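Local coordinates for protein glucosidase (Croceicoccus marinus, PDB 5Z3K) that probably hydrolyses O-glycosidic bonds as a family 39 glycoside hydrolase, acting as a beta-glucosidase from a deep-sea bacterium, at residues D4-L9 / G420-T425; I372-Y377 / N468-S473. All blocks are in the same frame, centred on the assembly; numbering follows the deposited sequence.

Contact 1. Residues D4-L9 / G420-T425; sequences DLIAKL and GYSGYT
The ring of Y421 takes the methyl of A7 squarely on one face: A7 CB stands 3.5 Å from the ring centroid and only 1° off the ring normal, a CH-pi contact. At its edge, close to the ring plane, lies the carbonyl of L5, and F357 of strand 357-363 meets the ring edge-to-face. With Y421 CG beside its own backbone N (chi1 -64°), the ring is carried across to A7, obliquely to the strand. Alanine suits this place, since its single methyl can point straight at the ring centre. L5 CB adds an apolar touch at Y421 CD1.

Four backbone hydrogen bonds tie the segments. S422 N reaches L5 O at 2.9 Å. A7 N then binds G423 O, T425 N binds A7 O at 2.8 Å, and L9 N binds T425 O. A7 is thus gripped through both its N and its O. Glycine suits position 423 because, with no side chain on that face, I6 CD1 can come in over the backbone, 4.0 Å from G423 CA, while I6 CG2 packs on the backbone of Y424.

At the exposed start, S422 OG makes a weak bond to D4 OD1, 3.2 Å long, and a water links L5 N to G420 O. Y424 turns to the same sheet face as A7, and its hydroxyl is held by E476. The offset bonding, with A7 giving and receiving on strand 423-425, is that of a parallel beta pair; here it joins the N-terminal strand to strand 423-429 within the mixed beta-sheet beside the TIM barrel.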
loop_
_atom_site.group_PDB
_atom_site.type_symbol
_atom_site.label_atom_id
_atom_site.label_comp_id
_atom_site.label_asym_id
_atom_site.label_seq_id
_atom_site.Cartn_x
_atom_site.Cartn_y
_atom_site.Cartn_z
ATOM N N ASP A 4 27.129 -7.909 22.527
ATOM C CA ASP A 4 25.682 -8.063 22.431
ATOM C C ASP A 4 24.945 -6.828 22.940
ATOM O O ASP A 4 24.875 -6.578 24.146
ATOM C CB ASP A 4 25.225 -9.303 23.205
ATOM C CG ASP A 4 25.137 -10.527 22.326
ATOM O OD1 ASP A 4 25.515 -10.423 21.137
ATOM O OD2 ASP A 4 24.689 -11.588 22.819
ATOM N N LEU A 5 24.409 -6.046 22.008
ATOM C CA LEU A 5 23.593 -4.888 22.340
ATOM C C LEU A 5 22.128 -5.300 22.394
ATOM O O LEU A 5 21.606 -5.885 21.436
ATOM C CB LEU A 5 23.803 -3.780 21.314
ATOM C CG LEU A 5 25.265 -3.368 21.182
ATOM C CD1 LEU A 5 25.474 -2.563 19.921
ATOM C CD2 LEU A 5 25.683 -2.585 22.413
ATOM N N ILE A 6 21.474 -5.006 23.516
ATOM C CA ILE A 6 20.101 -5.425 23.762
ATOM C C ILE A 6 19.241 -4.175 23.859
ATOM O O ILE A 6 19.483 -3.314 24.713
ATOM C CB ILE A 6 19.984 -6.282 25.033
ATOM C CG1 ILE A 6 20.942 -7.482 24.970
ATOM C CG2 ILE A 6 18.544 -6.731 25.255
ATOM C CD1 ILE A 6 20.570 -8.541 23.929
ATOM N N ALA A 7 18.242 -4.076 22.987
ATOM C CA ALA A 7 17.300 -2.973 23.049
ATOM C C ALA A 7 16.328 -3.163 24.209
ATOM O O ALA A 7 15.931 -4.283 24.539
ATOM C CB ALA A 7 16.534 -2.852 21.732
ATOM N N LYS A 8 15.927 -2.050 24.822
ATOM C CA LYS A 8 15.051 -2.073 25.988
ATOM C C LYS A 8 13.735 -1.385 25.647
ATOM O O LYS A 8 13.704 -0.169 25.429
ATOM C CB LYS A 8 15.738 -1.399 27.181
ATOM C CG LYS A 8 16.810 -2.293 27.799
ATOM C CD LYS A 8 17.759 -1.493 28.662
ATOM C CE LYS A 8 18.840 -2.372 29.281
ATOM N NZ LYS A 8 19.766 -1.553 30.121
ATOM N N LEU A 9 12.645 -2.155 25.628
ATOM C CA LEU A 9 11.340 -1.664 25.214
ATOM C C LEU A 9 10.359 -1.752 26.367
ATOM O O LEU A 9 10.415 -2.683 27.173
ATOM C CB LEU A 9 10.790 -2.459 24.023
ATOM C CG LEU A 9 11.656 -2.426 22.770
ATOM C CD1 LEU A 9 11.222 -3.496 21.775
ATOM C CD2 LEU A 9 11.558 -1.034 22.171
ATOM N N GLY A 420 22.699 -1.844 15.664
ATOM C CA GLY A 420 23.291 -3.164 15.715
ATOM C C GLY A 420 22.825 -4.035 16.856
ATOM O O GLY A 420 23.555 -4.955 17.246
ATOM N N TYR A 421 21.629 -3.789 17.398
ATOM C CA TYR A 421 21.059 -4.685 18.397
ATOM C C TYR A 421 21.058 -6.128 17.910
ATOM O O TYR A 421 20.770 -6.412 16.743
ATOM C CB TYR A 421 19.623 -4.292 18.733
ATOM C CG TYR A 421 19.467 -2.937 19.371
ATOM C CD1 TYR A 421 20.102 -2.635 20.568
ATOM C CD2 TYR A 421 18.655 -1.970 18.792
ATOM C CE1 TYR A 421 19.944 -1.403 21.169
ATOM C CE2 TYR A 421 18.494 -0.729 19.385
ATOM C CZ TYR A 421 19.149 -0.454 20.569
ATOM O OH TYR A 421 18.983 0.771 21.155
ATOM N N SER A 422 21.366 -7.038 18.822
ATOM C CA SER A 422 21.250 -8.466 18.581
ATOM C C SER A 422 20.033 -9.061 19.271
ATOM O O SER A 422 19.742 -10.245 19.078
ATOM C CB SER A 422 22.520 -9.179 19.050
ATOM O OG SER A 422 22.654 -9.087 20.456
ATOM N N GLY A 423 19.315 -8.269 20.058
ATOM C CA GLY A 423 18.129 -8.760 20.732
ATOM C C GLY A 423 17.459 -7.633 21.484
ATOM O O GLY A 423 17.859 -6.469 21.394
ATOM N N TYR A 424 16.421 -7.995 22.231
ATOM C CA TYR A 424 15.605 -7.010 22.922
ATOM C C TYR A 424 15.084 -7.624 24.210
ATOM O O TYR A 424 14.966 -8.846 24.344
ATOM C CB TYR A 424 14.426 -6.533 22.043
ATOM C CG TYR A 424 13.390 -7.616 21.830
ATOM C CD1 TYR A 424 12.345 -7.798 22.733
ATOM C CD2 TYR A 424 13.481 -8.494 20.748
ATOM C CE1 TYR A 424 11.419 -8.812 22.561
ATOM C CE2 TYR A 424 12.548 -9.497 20.566
ATOM C CZ TYR A 424 11.523 -9.652 21.472
ATOM O OH TYR A 424 10.601 -10.662 21.301
ATOM N N THR A 425 14.753 -6.763 25.157
ATOM C CA THR A 425 13.868 -7.156 26.239
ATOM C C THR A 425 12.729 -6.149 26.267
ATOM O O THR A 425 12.929 -4.976 25.960
ATOM C CB THR A 425 14.589 -7.245 27.595
ATOM O OG1 THR A 425 13.654 -7.664 28.596
ATOM C CG2 THR A 425 15.188 -5.895 27.978
HETATM O O HOH W 1 25.048 -6.502 18.990
#

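Contact 2. Residues I372-Y377 / N468-S473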
loop_
_atom_site.group_PDB
_atom_site.type_symbol
_atom_site.label_atom_id
_atom_site.label_comp_id
_atom_site.label_asym_id
_atom_site.label_seq_id
_atom_site.Cartn_x
_atom_site.Cartn_y
_atom_site.Cartn_z
ATOM N N ILE A 372 2.471 -6.414 19.663
ATOM C CA ILE A 372 3.693 -5.609 19.689
ATOM C C ILE A 372 4.574 -6.072 18.540
ATOM O O ILE A 372 5.041 -7.221 18.524
ATOM C CB ILE A 372 4.443 -5.701 21.027
ATOM C CG1 ILE A 372 3.563 -5.229 22.193
ATOM C CG2 ILE A 372 5.719 -4.866 20.945
ATOM C CD1 ILE A 372 3.156 -6.364 23.160
ATOM N N LEU A 373 4.787 -5.187 17.575
ATOM C CA LEU A 373 5.517 -5.483 16.352
ATOM C C LEU A 373 6.890 -4.838 16.433
ATOM O O LEU A 373 6.994 -3.662 16.787
ATOM C CB LEU A 373 4.753 -4.943 15.142
ATOM C CG LEU A 373 5.435 -5.151 13.796
ATOM C CD1 LEU A 373 5.363 -6.645 13.402
ATOM C CD2 LEU A 373 4.774 -4.304 12.745
ATOM N N ILE A 374 7.935 -5.602 16.120
ATOM C CA ILE A 374 9.313 -5.141 16.203
ATOM C C ILE A 374 10.039 -5.536 14.929
ATOM O O ILE A 374 10.057 -6.717 14.566
ATOM C CB ILE A 374 10.049 -5.745 17.416
ATOM C CG1 ILE A 374 9.298 -5.473 18.720
ATOM C CG2 ILE A 374 11.497 -5.240 17.458
ATOM C CD1 ILE A 374 9.764 -6.366 19.868
ATOM N N SER A 375 10.672 -4.568 14.271
ATOM C CA SER A 375 11.545 -4.865 13.140
ATOM C C SER A 375 12.941 -4.354 13.442
ATOM O O SER A 375 13.103 -3.217 13.899
ATOM C CB SER A 375 11.042 -4.251 11.834
ATOM O OG SER A 375 11.912 -4.589 10.752
ATOM N N ASN A 376 13.935 -5.195 13.186
ATOM C CA ASN A 376 15.343 -4.836 13.311
ATOM C C ASN A 376 15.916 -4.781 11.898
ATOM O O ASN A 376 16.304 -5.809 11.334
ATOM C CB ASN A 376 16.079 -5.852 14.193
ATOM C CG ASN A 376 17.451 -5.370 14.613
ATOM O OD1 ASN A 376 17.824 -4.224 14.349
ATOM N ND2 ASN A 376 18.206 -6.233 15.277
ATOM N N TYR A 377 15.949 -3.581 11.321
ATOM C CA TYR A 377 16.380 -3.370 9.946
ATOM C C TYR A 377 17.608 -2.469 9.908
ATOM O O TYR A 377 17.649 -1.438 10.584
ATOM C CB TYR A 377 15.258 -2.736 9.097
ATOM C CG TYR A 377 15.755 -2.381 7.715
ATOM C CD1 TYR A 377 15.848 -3.354 6.727
ATOM C CD2 TYR A 377 16.202 -1.100 7.417
ATOM C CE1 TYR A 377 16.333 -3.053 5.479
ATOM C CE2 TYR A 377 16.706 -0.792 6.166
ATOM C CZ TYR A 377 16.767 -1.780 5.204
ATOM O OH TYR A 377 17.254 -1.483 3.950
ATOM N N ASN A 468 14.201 -11.761 23.660
ATOM C CA ASN A 468 14.592 -12.669 22.594
ATOM C C ASN A 468 15.814 -12.123 21.892
ATOM O O ASN A 468 16.060 -10.909 21.888
ATOM C CB ASN A 468 13.467 -12.879 21.573
ATOM C CG ASN A 468 12.433 -13.868 22.051
ATOM O OD1 ASN A 468 11.313 -13.489 22.421
ATOM N ND2 ASN A 468 12.809 -15.144 22.084
ATOM N N LYS A 469 16.582 -13.031 21.295
ATOM C CA LYS A 469 17.552 -12.614 20.297
ATOM C C LYS A 469 16.807 -12.322 19.004
ATOM O O LYS A 469 15.873 -13.043 18.639
ATOM C CB LYS A 469 18.624 -13.682 20.080
ATOM C CG LYS A 469 19.229 -14.237 21.370
ATOM C CD LYS A 469 20.141 -13.236 22.030
ATOM C CE LYS A 469 21.125 -13.919 22.987
ATOM N NZ LYS A 469 20.651 -13.885 24.400
ATOM N N LEU A 470 17.202 -11.242 18.337
ATOM C CA LEU A 470 16.532 -10.801 17.108
ATOM C C LEU A 470 17.589 -10.043 16.309
ATOM O O LEU A 470 17.720 -8.826 16.443
ATOM C CB LEU A 470 15.314 -9.934 17.409
ATOM C CG LEU A 470 14.574 -9.378 16.181
ATOM C CD1 LEU A 470 13.892 -10.488 15.388
ATOM C CD2 LEU A 470 13.572 -8.289 16.574
ATOM N N ALA A 471 18.352 -10.783 15.505
ATOM C CA ALA A 471 19.406 -10.175 14.708
ATOM C C ALA A 471 18.807 -9.239 13.668
ATOM O O ALA A 471 17.605 -9.263 13.382
ATOM C CB ALA A 471 20.254 -11.238 14.015
ATOM N N VAL A 472 19.674 -8.417 13.073
ATOM C CA VAL A 472 19.215 -7.530 12.010
ATOM C C VAL A 472 18.561 -8.344 10.900
ATOM O O VAL A 472 18.880 -9.523 10.682
ATOM C CB VAL A 472 20.353 -6.663 11.445
ATOM C CG1 VAL A 472 20.699 -5.576 12.437
ATOM C CG2 VAL A 472 21.571 -7.505 11.128
ATOM N N SER A 473 17.623 -7.704 10.199
ATOM C CA SER A 473 16.813 -8.326 9.148
ATOM C C SER A 473 15.873 -9.382 9.727
ATOM O O SER A 473 15.723 -10.478 9.175
ATOM C CB SER A 473 17.681 -8.909 8.028
ATOM O OG SER A 473 18.578 -7.930 7.510
#
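N376 meets the 468-473 segment through two hydrogen bonds, one from its side chain and one from its backbone. Its ND2 donates to L470 O at 2.9 Å with an N-H...O angle of 156°; the acceptor lies nearly in the amide plane of N376, while the donor is tilted modestly from the carbonyl plane of L470. With CG anti to the backbone N (chi1 -167°), the amide leaves strand 372-376 toward the loop. The same ND2 also donates to Y421 O, so both partners of this nitrogen are backbone carbonyls. Asparagine suits the place: it is short, and its neutral amide nitrogen carries two hydrogens. The second bond runs from S473 N to N376 O, a short 2.6 Å, bent at the hydrogen to 136°.

Weaker polar contact accompanies that bond, for V472 CA approaches N376 O at 3.4 Å in a CA-H...O contact. The hydroxyls of S473 and S375 bond outside the contact, S473 OG to D279 OD1 and S375 OG to A282 O, both on helix 277-291.

In the apolar contact, I374 CG2 meets L470 CD2 at 3.8 Å, the beta-branched isoleucine and the gamma-branched leucine crossing at a slant. Leucine suits this loop position, its side chain buried against I374 and Y424. Separately, V472 CG1 makes van der Waals contact with the polar amide of N376, 3.7 Å from OD1, and probably helps to cover it.

Residues 470-473 form a connection between strands that are not neighbours in the mixed sheet, leading from edge strand 464-469 to strand 474-482. The S473-N376 bond lies at the mouth of the antiparallel pairing of 474-482 with 369-376, where N376 also bonds G474.

Both contacts belong to the same mixed beta-sheet, their centres about 9 Å apart, and they touch where strand 423-429 runs beside strand 464-469: S422 O and Y424 N probably bond to L470 N and N468 O. Contact 1 is a regular strand pairing, held chiefly by backbone bonds, with an exposed N-terminal end and a buried centre around A7. Contact 2 pairs a strand end with a loop and relies on one asparagine side chain for much of its grip, its strand side buried and its loop partly exposed. Besides the amide of N376, which reaches Y421 O of contact 1, the side chains of L9, I374, Y424 and L470 pack together where the two meet.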